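Local coordinates for PKS_KS domain-containing protein (Photorhabdus luminescens subsp. laumondii, PDB 6SMO) that probably acts as a 3-oxoacyl-[acyl-carrier-protein] synthase of the thiolase-like superfamily and binds a long poly-oxo aldehyde in its pocket, at residues Tyr96-Phe99 with Ala100-Ala104. Numbering follows the deposited sequence.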
loop_
_atom_site.group_PDB
_atom_site.type_symbol
_atom_site.label_atom_id
_atom_site.label_comp_id
_atom_site.label_asym_id
_atom_site.label_seq_id
_atom_site.Cartn_x
_atom_site.Cartn_y
_atom_site.Cartn_z
ATOM N N TYR B 96 -11.244 -4.674 11.146
ATOM C CA TYR B 96 -10.103 -3.817 10.724
ATOM C C TYR B 96 -10.037 -2.569 11.614
ATOM O O TYR B 96 -8.941 -2.246 12.113
ATOM C CB TYR B 96 -10.217 -3.436 9.243
ATOM C CG TYR B 96 -9.362 -2.260 8.840
ATOM C CD1 TYR B 96 -7.981 -2.314 8.945
ATOM C CD2 TYR B 96 -9.929 -1.087 8.368
ATOM C CE1 TYR B 96 -7.186 -1.236 8.588
ATOM C CE2 TYR B 96 -9.149 -0.001 8.005
ATOM C CZ TYR B 96 -7.771 -0.075 8.115
ATOM O OH TYR B 96 -6.995 0.990 7.761
ATOM N N LEU B 97 -11.178 -1.896 11.800
ATOM C CA LEU B 97 -11.305 -0.672 12.638
ATOM C C LEU B 97 -11.217 -1.048 14.124
ATOM O O LEU B 97 -10.582 -0.288 14.881
ATOM C CB LEU B 97 -12.631 0.026 12.310
ATOM C CG LEU B 97 -12.902 1.343 13.038
ATOM C CD1 LEU B 97 -11.702 2.279 12.977
ATOM C CD2 LEU B 97 -14.131 2.030 12.461
ATOM N N GLN B 98 -11.816 -2.178 14.519
ATOM C CA GLN B 98 -11.882 -2.646 15.932
ATOM C C GLN B 98 -10.468 -2.937 16.453
ATOM O O GLN B 98 -10.125 -2.413 17.531
ATOM C CB GLN B 98 -12.769 -3.887 16.061
ATOM C CG GLN B 98 -13.185 -4.186 17.497
ATOM C CD GLN B 98 -13.476 -5.649 17.728
ATOM O OE1 GLN B 98 -14.297 -6.257 17.044
ATOM N NE2 GLN B 98 -12.804 -6.228 18.710
ATOM N N PHE B 99 -9.686 -3.741 15.722
ATOM C CA PHE B 99 -8.324 -4.193 16.118
ATOM C C PHE B 99 -7.383 -2.988 16.246
ATOM O O PHE B 99 -6.505 -3.014 17.132
ATOM C CB PHE B 99 -7.753 -5.208 15.120
ATOM C CG PHE B 99 -8.497 -6.517 15.006
ATOM C CD1 PHE B 99 -9.292 -6.994 16.040
ATOM C CD2 PHE B 99 -8.368 -7.296 13.866
ATOM C CE1 PHE B 99 -9.960 -8.202 15.922
ATOM C CE2 PHE B 99 -9.035 -8.506 13.752
ATOM C CZ PHE B 99 -9.830 -8.958 14.781
ATOM N N ALA B 100 -7.559 -1.975 15.389
ATOM C CA ALA B 100 -6.762 -0.726 15.373
ATOM C C ALA B 100 -7.019 0.074 16.658
ATOM O O ALA B 100 -6.032 0.519 17.277
ATOM C CB ALA B 100 -7.092 0.084 14.143
ATOM N N LEU B 101 -8.291 0.239 17.039
ATOM C CA LEU B 101 -8.720 0.997 18.250
ATOM C C LEU B 101 -8.260 0.268 19.521
ATOM O O LEU B 101 -7.852 0.961 20.473
ATOM C CB LEU B 101 -10.243 1.181 18.242
ATOM C CG LEU B 101 -10.737 2.548 17.770
ATOM C CD1 LEU B 101 -10.520 2.722 16.276
ATOM C CD2 LEU B 101 -12.204 2.746 18.119
ATOM N N ASP B 102 -8.335 -1.067 19.536
ATOM C CA ASP B 102 -7.967 -1.918 20.701
ATOM C C ASP B 102 -6.450 -1.853 20.923
ATOM O O ASP B 102 -6.035 -1.625 22.076
ATOM C CB ASP B 102 -8.432 -3.365 20.508
ATOM C CG ASP B 102 -9.942 -3.539 20.506
ATOM O OD1 ASP B 102 -10.637 -2.670 21.071
ATOM O OD2 ASP B 102 -10.412 -4.545 19.937
ATOM N N ALA B 103 -5.666 -2.048 19.858
ATOM C CA ALA B 103 -4.183 -2.053 19.876
ATOM C C ALA B 103 -3.658 -0.667 20.272
ATOM O O ALA B 103 -2.708 -0.605 21.077
ATOM C CB ALA B 103 -3.651 -2.480 18.529
ATOM N N ALA B 104 -4.253 0.399 19.725
ATOM C CA ALA B 104 -3.889 1.811 19.994
ATOM C C ALA B 104 -4.095 2.128 21.480
ATOM O O ALA B 104 -3.213 2.785 22.069
ATOM C CB ALA B 104 -4.698 2.734 19.116
#
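The amide of Q98 and the carboxylate of D102, two flat groups one helical turn apart, meet at their edges and not over their faces, with planes 67° apart. Q98 NE2 gives an N-H lying close to its own amide plane to D102 OD2, 3.2 Å away, which it reaches nearly along the C-O axis; the bond is fairly straight (165° at the hydrogen). The extended Q98 chain, with CG anti to the backbone N (chi1 -164°), carries the amide outward from the helix, and NE2 is the amide atom turned toward the next turn, while D102 holds its CG beside the backbone N. Beneath them the same two residues are joined again through the main chain, D102 N to Q98 O at 3.0 Å, an i to i+4 pairing repeated from L101 N to L97 O and from A103 N to F99 O.

One position back, L97 CD1 touches L101 CD1 at 3.5 Å, the two side chains slanting across each other; both also lean on S173 of helix 169-178. The buried side of helix 95-111 packs on strands 212-219 and 263-271, in the N-terminal half of a thiolase-type fold: F99 and A100 touch S218, and A103 touches C264 and I266. The Y96 side chain, its OH hydrogen-bonded to F167 O, lies about 11 Å from the bound 3,5,7,9,11-pentakis(oxidanylidene)dodecanal.

The Q98 N-H probably stabilises the D102 carboxylate and favours its ionised form; with the backbone bond beneath, it makes an i to i+4 link on the partly exposed flank.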